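Local coordinates for protein alpha-L-rhamnosidase (Klebsiella oxytoca, PDB 4XHC) that probably hydrolyses terminal alpha-L-rhamnosidic bonds, releasing rhamnose, as a two-domain glycoside hydrolase of family GH78, at residues W493-I507 / I523-A535. Numbering follows the deposited sequence.
Sequences WGAMVDYGADTFWEI and INSYCHAWSCTPA. With RAM (alpha-L-rhamnopyranose), chain C.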
ATOM      1  N   TRP A 493       4.392  12.275  36.538  1.00 48.37           N
ATOM      2  CA  TRP A 493       3.255  11.822  35.723  1.00 47.87           C
ATOM      3  C   TRP A 493       2.210  12.921  35.502  1.00 48.44           C
ATOM      4  O   TRP A 493       1.576  12.965  34.452  1.00 48.46           O
ATOM      5  CB  TRP A 493       2.592  10.601  36.343  1.00 48.35           C
ATOM      6  CG  TRP A 493       3.339   9.309  36.133  1.00 47.82           C
ATOM      7  CD1 TRP A 493       3.166   8.431  35.118  1.00 47.64           C
ATOM      8  CD2 TRP A 493       4.340   8.745  36.980  1.00 48.75           C
ATOM      9  NE1 TRP A 493       4.004   7.362  35.263  1.00 46.03           N
ATOM     10  CE2 TRP A 493       4.730   7.525  36.406  1.00 47.24           C
ATOM     11  CE3 TRP A 493       4.942   9.152  38.178  1.00 51.65           C
ATOM     12  CZ2 TRP A 493       5.695   6.704  36.981  1.00 48.00           C
ATOM     13  CZ3 TRP A 493       5.911   8.341  38.747  1.00 51.11           C
ATOM     14  CH2 TRP A 493       6.280   7.133  38.143  1.00 50.07           C
ATOM     15  N   GLY A 494       2.035  13.810  36.475  1.00 48.72           N
ATOM     16  CA  GLY A 494       1.159  14.972  36.295  1.00 50.96           C
ATOM     17  C   GLY A 494       1.602  15.908  35.178  1.00 51.81           C
ATOM     18  O   GLY A 494       0.775  16.570  34.538  1.00 51.95           O
ATOM     19  N   ALA A 495       2.914  15.965  34.946  1.00 52.26           N
ATOM     20  CA  ALA A 495       3.477  16.750  33.841  1.00 52.73           C
ATOM     21  C   ALA A 495       3.035  16.202  32.489  1.00 52.41           C
ATOM     22  O   ALA A 495       2.675  16.972  31.602  1.00 54.70           O
ATOM     23  CB  ALA A 495       4.992  16.786  33.921  1.00 51.57           C
ATOM     24  N   MET A 496       3.055  14.878  32.342  1.00 50.92           N
ATOM     25  CA  MET A 496       2.578  14.235  31.120  1.00 50.66           C
ATOM     26  C   MET A 496       1.091  14.485  30.925  1.00 52.39           C
ATOM     27  O   MET A 496       0.648  14.775  29.813  1.00 52.23           O
ATOM     28  CB  MET A 496       2.879  12.733  31.130  1.00 49.07           C
ATOM     29  CG  MET A 496       4.329  12.409  30.787  1.00 48.83           C
ATOM     30  SD  MET A 496       4.686  10.644  30.644  1.00 48.23           S
ATOM     31  CE  MET A 496       4.709  10.170  32.364  1.00 47.96           C
ATOM     32  N   VAL A 497       0.326  14.416  32.009  1.00 53.70           N
ATOM     33  CA  VAL A 497      -1.097  14.722  31.931  1.00 56.41           C
ATOM     34  C   VAL A 497      -1.319  16.173  31.511  1.00 59.39           C
ATOM     35  O   VAL A 497      -2.090  16.424  30.580  1.00 61.44           O
ATOM     36  CB  VAL A 497      -1.827  14.451  33.257  1.00 56.87           C
ATOM     37  CG1 VAL A 497      -3.255  14.996  33.213  1.00 58.60           C
ATOM     38  CG2 VAL A 497      -1.826  12.956  33.551  1.00 55.49           C
ATOM     39  N   ASP A 498      -0.634  17.112  32.169  1.00 60.17           N
ATOM     40  CA  ASP A 498      -0.755  18.543  31.827  1.00 62.62           C
ATOM     41  C   ASP A 498      -0.369  18.852  30.370  1.00 62.83           C
ATOM     42  O   ASP A 498      -0.945  19.747  29.759  1.00 63.47           O
ATOM     43  CB  ASP A 498       0.082  19.413  32.771  1.00 64.10           C
ATOM     44  CG  ASP A 498      -0.460  19.438  34.199  1.00 66.08           C
ATOM     45  OD1 ASP A 498      -1.686  19.271  34.406  1.00 66.43           O
ATOM     46  OD2 ASP A 498       0.358  19.627  35.126  1.00 66.77           O
ATOM     47  N   TYR A 499       0.600  18.112  29.826  1.00 61.70           N
ATOM     48  CA  TYR A 499       0.977  18.229  28.415  1.00 62.55           C
ATOM     49  C   TYR A 499      -0.114  17.717  27.461  1.00 61.07           C
ATOM     50  O   TYR A 499      -0.050  17.970  26.265  1.00 61.79           O
ATOM     51  CB  TYR A 499       2.271  17.450  28.116  1.00 63.66           C
ATOM     52  CG  TYR A 499       3.600  18.129  28.451  1.00 66.56           C
ATOM     53  CD1 TYR A 499       3.922  19.395  27.963  1.00 69.36           C
ATOM     54  CD2 TYR A 499       4.563  17.461  29.211  1.00 67.14           C
ATOM     55  CE1 TYR A 499       5.143  19.987  28.260  1.00 70.78           C
ATOM     56  CE2 TYR A 499       5.780  18.047  29.512  1.00 68.14           C
ATOM     57  CZ  TYR A 499       6.068  19.302  29.032  1.00 69.97           C
ATOM     58  OH  TYR A 499       7.285  19.849  29.341  1.00 71.67           O
ATOM     59  N   GLY A 500      -1.080  16.965  27.978  1.00 60.23           N
ATOM     60  CA  GLY A 500      -2.230  16.505  27.196  1.00 59.92           C
ATOM     61  C   GLY A 500      -2.193  15.033  26.805  1.00 57.75           C
ATOM     62  O   GLY A 500      -2.867  14.636  25.862  1.00 56.94           O
ATOM     63  N   ALA A 501      -1.443  14.215  27.541  1.00 56.07           N
ATOM     64  CA  ALA A 501      -1.313  12.792  27.228  1.00 54.62           C
ATOM     65  C   ALA A 501      -2.599  12.031  27.521  1.00 55.89           C
ATOM     66  O   ALA A 501      -3.210  12.233  28.562  1.00 56.96           O
ATOM     67  CB  ALA A 501      -0.170  12.184  28.018  1.00 52.43           C
ATOM     68  N   ASP A 502      -3.007  11.168  26.591  1.00 56.45           N
ATOM     69  CA  ASP A 502      -4.130  10.250  26.807  1.00 56.66           C
ATOM     70  C   ASP A 502      -3.652   8.964  27.480  1.00 54.44           C
ATOM     71  O   ASP A 502      -4.417   8.307  28.203  1.00 54.09           O
ATOM     72  CB  ASP A 502      -4.787   9.886  25.481  1.00 58.05           C
ATOM     73  CG  ASP A 502      -5.400  11.078  24.781  1.00 60.93           C
ATOM     74  OD1 ASP A 502      -6.363  11.658  25.329  1.00 62.80           O
ATOM     75  OD2 ASP A 502      -4.930  11.413  23.665  1.00 62.35           O
ATOM     76  N   THR A 503      -2.394   8.614  27.202  1.00 51.65           N
ATOM     77  CA  THR A 503      -1.729   7.438  27.748  1.00 49.56           C
ATOM     78  C   THR A 503      -0.298   7.806  28.117  1.00 48.14           C
ATOM     79  O   THR A 503       0.267   8.729  27.539  1.00 48.31           O
ATOM     80  CB  THR A 503      -1.695   6.301  26.723  1.00 48.51           C
ATOM     81  OG1 THR A 503      -1.125   6.773  25.506  1.00 47.20           O
ATOM     82  CG2 THR A 503      -3.089   5.811  26.442  1.00 51.03           C
ATOM     83  N   PHE A 504       0.295   7.090  29.070  1.00 46.59           N
ATOM     84  CA  PHE A 504       1.650   7.421  29.507  1.00 45.77           C
ATOM     85  C   PHE A 504       2.732   6.889  28.558  1.00 44.99           C
ATOM     86  O   PHE A 504       2.572   5.850  27.909  1.00 43.12           O
ATOM     87  CB  PHE A 504       1.895   6.987  30.956  1.00 45.28           C
ATOM     88  CG  PHE A 504       1.151   7.819  31.957  1.00 46.26           C
ATOM     89  CD1 PHE A 504       1.228   9.203  31.917  1.00 47.31           C
ATOM     90  CD2 PHE A 504       0.356   7.231  32.919  1.00 47.02           C
ATOM     91  CE1 PHE A 504       0.531   9.983  32.822  1.00 48.37           C
ATOM     92  CE2 PHE A 504      -0.342   8.005  33.828  1.00 48.13           C
ATOM     93  CZ  PHE A 504      -0.255   9.384  33.778  1.00 48.66           C
ATOM     94  N   TRP A 505       3.847   7.616  28.514  1.00 44.78           N
ATOM     95  CA  TRP A 505       4.847   7.452  27.466  1.00 44.64           C
ATOM     96  C   TRP A 505       5.940   6.464  27.847  1.00 42.14           C
ATOM     97  O   TRP A 505       6.259   6.306  29.020  1.00 41.13           O
ATOM     98  CB  TRP A 505       5.485   8.807  27.136  1.00 45.66           C
ATOM     99  CG  TRP A 505       4.495   9.909  26.822  1.00 47.40           C
ATOM    100  CD1 TRP A 505       3.195   9.767  26.431  1.00 47.63           C
ATOM    101  CD2 TRP A 505       4.747  11.317  26.860  1.00 48.43           C
ATOM    102  NE1 TRP A 505       2.622  11.001  26.234  1.00 48.77           N
ATOM    103  CE2 TRP A 505       3.554  11.968  26.494  1.00 49.52           C
ATOM    104  CE3 TRP A 505       5.866  12.089  27.178  1.00 49.11           C
ATOM    105  CZ2 TRP A 505       3.448  13.355  26.437  1.00 52.09           C
ATOM    106  CZ3 TRP A 505       5.762  13.464  27.121  1.00 51.16           C
ATOM    107  CH2 TRP A 505       4.562  14.085  26.754  1.00 52.76           C
ATOM    108  N   GLU A 506       6.520   5.821  26.840  1.00 41.07           N
ATOM    109  CA  GLU A 506       7.686   4.967  27.031  1.00 41.28           C
ATOM    110  C   GLU A 506       8.888   5.750  27.608  1.00 40.86           C
ATOM    111  O   GLU A 506       9.533   5.301  28.562  1.00 39.78           O
ATOM    112  CB  GLU A 506       8.076   4.349  25.699  1.00 41.46           C
ATOM    113  CG  GLU A 506       9.271   3.404  25.748  1.00 42.63           C
ATOM    114  CD  GLU A 506       9.797   3.053  24.371  1.00 43.27           C
ATOM    115  OE1 GLU A 506       9.493   3.818  23.427  1.00 45.60           O
ATOM    116  OE2 GLU A 506      10.489   2.015  24.208  1.00 42.51           O
ATOM    117  N   ILE A 507       9.168   6.909  27.017  1.00 40.34           N
ATOM    118  CA  ILE A 507      10.327   7.732  27.362  1.00 41.76           C
ATOM    119  C   ILE A 507       9.873   9.087  27.907  1.00 42.72           C
ATOM    120  O   ILE A 507       9.009   9.721  27.315  1.00 43.99           O
ATOM    121  CB  ILE A 507      11.176   8.015  26.090  1.00 41.81           C
ATOM    122  CG1 ILE A 507      11.549   6.716  25.358  1.00 41.24           C
ATOM    123  CG2 ILE A 507      12.411   8.837  26.421  1.00 42.35           C
ATOM    124  CD1 ILE A 507      12.330   5.719  26.182  1.00 41.34           C
ATOM    125  N   ILE A 523       9.453   7.652  16.724  1.00 46.06           N
ATOM    126  CA  ILE A 523       9.427   6.211  16.876  1.00 44.31           C
ATOM    127  C   ILE A 523       9.400   5.782  18.340  1.00 42.50           C
ATOM    128  O   ILE A 523       9.341   4.600  18.635  1.00 42.08           O
ATOM    129  CB  ILE A 523      10.594   5.565  16.098  1.00 44.65           C
ATOM    130  CG1 ILE A 523      10.202   4.171  15.625  1.00 45.47           C
ATOM    131  CG2 ILE A 523      11.868   5.526  16.918  1.00 43.87           C
ATOM    132  CD1 ILE A 523      11.017   3.694  14.447  1.00 46.62           C
ATOM    133  N   ASN A 524       9.417   6.736  19.265  1.00 42.51           N
ATOM    134  CA  ASN A 524       9.103   6.413  20.653  1.00 41.17           C
ATOM    135  C   ASN A 524       7.649   5.956  20.723  1.00 41.10           C
ATOM    136  O   ASN A 524       6.829   6.315  19.871  1.00 40.06           O
ATOM    137  CB  ASN A 524       9.297   7.621  21.592  1.00 40.89           C
ATOM    138  CG  ASN A 524      10.750   8.049  21.732  1.00 40.85           C
ATOM    139  OD1 ASN A 524      11.667   7.365  21.270  1.00 41.59           O
ATOM    140  ND2 ASN A 524      10.967   9.190  22.380  1.00 40.29           N
ATOM    141  N   SER A 525       7.338   5.173  21.748  1.00 40.88           N
ATOM    142  CA  SER A 525       5.961   4.759  22.027  1.00 40.71           C
ATOM    143  C   SER A 525       5.318   5.737  23.001  1.00 41.00           C
ATOM    144  O   SER A 525       5.957   6.174  23.956  1.00 42.41           O
ATOM    145  CB  SER A 525       5.950   3.343  22.590  1.00 39.22           C
ATOM    146  OG  SER A 525       4.694   3.040  23.157  1.00 40.04           O
ATOM    147  N   TYR A 526       4.064   6.094  22.746  1.00 42.04           N
ATOM    148  CA  TYR A 526       3.328   7.054  23.586  1.00 42.89           C
ATOM    149  C   TYR A 526       2.194   6.392  24.358  1.00 43.30           C
ATOM    150  O   TYR A 526       1.348   7.055  24.953  1.00 41.90           O
ATOM    151  CB  TYR A 526       2.835   8.239  22.739  1.00 43.73           C
ATOM    152  CG  TYR A 526       4.000   9.043  22.261  1.00 43.43           C
ATOM    153  CD1 TYR A 526       4.568  10.018  23.063  1.00 43.71           C
ATOM    154  CD2 TYR A 526       4.602   8.766  21.045  1.00 44.13           C
ATOM    155  CE1 TYR A 526       5.685  10.728  22.646  1.00 43.94           C
ATOM    156  CE2 TYR A 526       5.706   9.479  20.615  1.00 44.38           C
ATOM    157  CZ  TYR A 526       6.244  10.455  21.419  1.00 43.82           C
ATOM    158  OH  TYR A 526       7.342  11.148  20.981  1.00 43.90           O
ATOM    159  N   CYS A 527       2.220   5.066  24.370  1.00 45.02           N
ATOM    160  CA  CYS A 527       1.346   4.275  25.222  1.00 47.87           C
ATOM    161  C   CYS A 527       2.153   3.062  25.627  1.00 47.59           C
ATOM    162  O   CYS A 527       2.201   2.080  24.887  1.00 49.02           O
ATOM    163  CB  CYS A 527       0.084   3.859  24.466  1.00 49.94           C
ATOM    164  SG  CYS A 527      -1.008   2.771  25.393  1.00 50.64           S
ATOM    165  N   HIS A 528       2.821   3.150  26.776  1.00 46.52           N
ATOM    166  CA  HIS A 528       3.735   2.103  27.217  1.00 46.49           C
ATOM    167  C   HIS A 528       3.380   1.755  28.637  1.00 46.67           C
ATOM    168  O   HIS A 528       3.464   2.599  29.525  1.00 45.17           O
ATOM    169  CB  HIS A 528       5.190   2.582  27.130  1.00 46.37           C
ATOM    170  CG  HIS A 528       6.110   1.607  26.470  1.00 45.31           C
ATOM    171  ND1 HIS A 528       6.063   1.342  25.121  1.00 45.14           N
ATOM    172  CD2 HIS A 528       7.115   0.851  26.966  1.00 46.54           C
ATOM    173  CE1 HIS A 528       6.990   0.455  24.813  1.00 45.39           C
ATOM    174  NE2 HIS A 528       7.644   0.140  25.914  1.00 46.37           N
ATOM    175  N   ALA A 529       2.997   0.503  28.849  1.00 48.18           N
ATOM    176  CA  ALA A 529       2.391   0.090  30.114  1.00 50.37           C
ATOM    177  C   ALA A 529       3.374  -0.012  31.283  1.00 49.09           C
ATOM    178  O   ALA A 529       2.954  -0.083  32.434  1.00 49.27           O
ATOM    179  CB  ALA A 529       1.631  -1.218  29.934  1.00 51.94           C
ATOM    180  N   TRP A 530       4.672  -0.003  31.003  1.00 47.21           N
ATOM    181  CA  TRP A 530       5.641   0.063  32.082  1.00 46.38           C
ATOM    182  C   TRP A 530       5.607   1.440  32.744  1.00 46.84           C
ATOM    183  O   TRP A 530       6.248   1.650  33.770  1.00 46.67           O
ATOM    184  CB  TRP A 530       7.054  -0.351  31.613  1.00 44.55           C
ATOM    185  CG  TRP A 530       7.880   0.635  30.831  1.00 43.08           C
ATOM    186  CD1 TRP A 530       7.575   1.927  30.526  1.00 43.60           C
ATOM    187  CD2 TRP A 530       9.194   0.405  30.301  1.00 42.98           C
ATOM    188  NE1 TRP A 530       8.603   2.510  29.813  1.00 43.41           N
ATOM    189  CE2 TRP A 530       9.610   1.596  29.671  1.00 42.75           C
ATOM    190  CE3 TRP A 530      10.057  -0.693  30.300  1.00 43.51           C
ATOM    191  CZ2 TRP A 530      10.842   1.719  29.044  1.00 43.00           C
ATOM    192  CZ3 TRP A 530      11.279  -0.573  29.675  1.00 43.48           C
ATOM    193  CH2 TRP A 530      11.661   0.625  29.054  1.00 43.55           C
ATOM    194  N   SER A 531       4.840   2.364  32.163  1.00 47.70           N
ATOM    195  CA  SER A 531       4.656   3.704  32.729  1.00 49.37           C
ATOM    196  C   SER A 531       3.311   3.924  33.429  1.00 50.05           C
ATOM    197  O   SER A 531       3.000   5.053  33.787  1.00 50.29           O
ATOM    198  CB  SER A 531       4.788   4.756  31.631  1.00 50.56           C
ATOM    199  OG  SER A 531       6.002   4.600  30.924  1.00 52.49           O
ATOM    200  N   CYS A 532       2.529   2.870  33.647  1.00 50.64           N
ATOM    201  CA  CYS A 532       1.193   3.027  34.227  1.00 53.06           C
ATOM    202  C   CYS A 532       1.080   2.586  35.698  1.00 53.23           C
ATOM    203  O   CYS A 532      -0.025   2.375  36.204  1.00 54.09           O
ATOM    204  CB  CYS A 532       0.165   2.266  33.382  1.00 55.86           C
ATOM    205  SG  CYS A 532       0.204   0.470  33.581  1.00 58.24           S
ATOM    206  N   THR A 533       2.209   2.488  36.392  1.00 51.54           N
ATOM    207  CA  THR A 533       2.208   1.989  37.763  1.00 52.70           C
ATOM    208  C   THR A 533       1.582   2.922  38.796  1.00 53.45           C
ATOM    209  O   THR A 533       1.177   2.457  39.861  1.00 56.15           O
ATOM    210  CB  THR A 533       3.620   1.621  38.232  1.00 52.29           C
ATOM    211  OG1 THR A 533       4.539   2.641  37.838  1.00 52.97           O
ATOM    212  CG2 THR A 533       4.040   0.302  37.628  1.00 52.32           C
ATOM    213  N   PRO A 534       1.494   4.230  38.510  1.00 52.61           N
ATOM    214  CA  PRO A 534       0.774   5.069  39.467  1.00 53.49           C
ATOM    215  C   PRO A 534      -0.607   4.536  39.867  1.00 55.59           C
ATOM    216  O   PRO A 534      -1.035   4.724  41.009  1.00 55.38           O
ATOM    217  CB  PRO A 534       0.650   6.389  38.726  1.00 53.62           C
ATOM    218  CG  PRO A 534       1.923   6.461  37.954  1.00 53.51           C
ATOM    219  CD  PRO A 534       2.231   5.048  37.531  1.00 52.59           C
ATOM    220  N   ALA A 535      -1.295   3.873  38.944  1.00 56.09           N
ATOM    221  CA  ALA A 535      -2.545   3.205  39.283  1.00 58.51           C
ATOM    222  C   ALA A 535      -2.358   2.206  40.440  1.00 58.61           C
ATOM    223  O   ALA A 535      -3.183   2.149  41.356  1.00 59.12           O
ATOM    224  CB  ALA A 535      -3.120   2.510  38.058  1.00 59.43           C
TER
HETATM  225  C1  RAM C 900      12.778  -1.411  24.444  1.00 42.92           C
HETATM  226  C2  RAM C 900      11.388  -1.137  24.983  1.00 43.00           C
HETATM  227  C3  RAM C 900      10.979  -2.204  25.981  1.00 44.08           C
HETATM  228  C4  RAM C 900      12.160  -2.526  26.881  1.00 44.03           C
HETATM  229  C5  RAM C 900      13.239  -3.198  26.048  1.00 45.45           C
HETATM  230  C6  RAM C 900      14.637  -2.907  26.534  1.00 47.24           C
HETATM  231  O1  RAM C 900      12.773  -1.153  23.096  1.00 43.00           O
HETATM  232  O2  RAM C 900      11.454   0.114  25.648  1.00 43.68           O
HETATM  233  O3  RAM C 900       9.875  -1.763  26.772  1.00 46.08           O
HETATM  234  O4  RAM C 900      11.767  -3.405  27.918  1.00 43.03           O
HETATM  235  O5  RAM C 900      13.151  -2.766  24.673  1.00 45.97           O
HETATM  236  O   HOH W   1       7.951   8.196  24.553  1.00 37.32           O
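E506 lies alongside H528, and its side chain can be followed atom by atom toward the bound rhamnose. CB sits 3.5 Å from H528 CG. With CG anti to the backbone N (chi1 -179°) and the chain extended beyond it, CG comes over the centre of the imidazole, 3.5 Å from the ring centroid, a CH-pi contact; the carboxylate continues this stack, its plane 26° from the ring. OE1 accepts a hydrogen bond from S525 N at 3.0 Å, met on the anti side but tilted out of the carboxylate plane, and forms a salt bridge with R241. OE2 takes the hydroxyl RAM O2 at 2.6 Å and is hydrogen-bonded to Y518 OH. H528 ND1 and S525 OG share a hydrogen bond of 2.9 Å, in which either could be the donor, while NE2 donates to RAM O3 over 3.1 Å.

Backbone bonds E506 N to S525 O and H528 N to F504 O tie the two loops together. W530 NE1 donates to E506 O at 3.2 Å, approaching in the carbonyl plane on a lone pair, and the same indole sets a face against RAM O3. Farther from the sugar, W505 receives the edge of Y526 on one face, planes at 77°, and P534 CG makes a CH-pi contact 3.3 Å from the centroid of the W493 five-membered ring.

Two polar partners on each carboxylate oxygen fix its rotation, consistent with acid and imidazole held by protein as well as sugar.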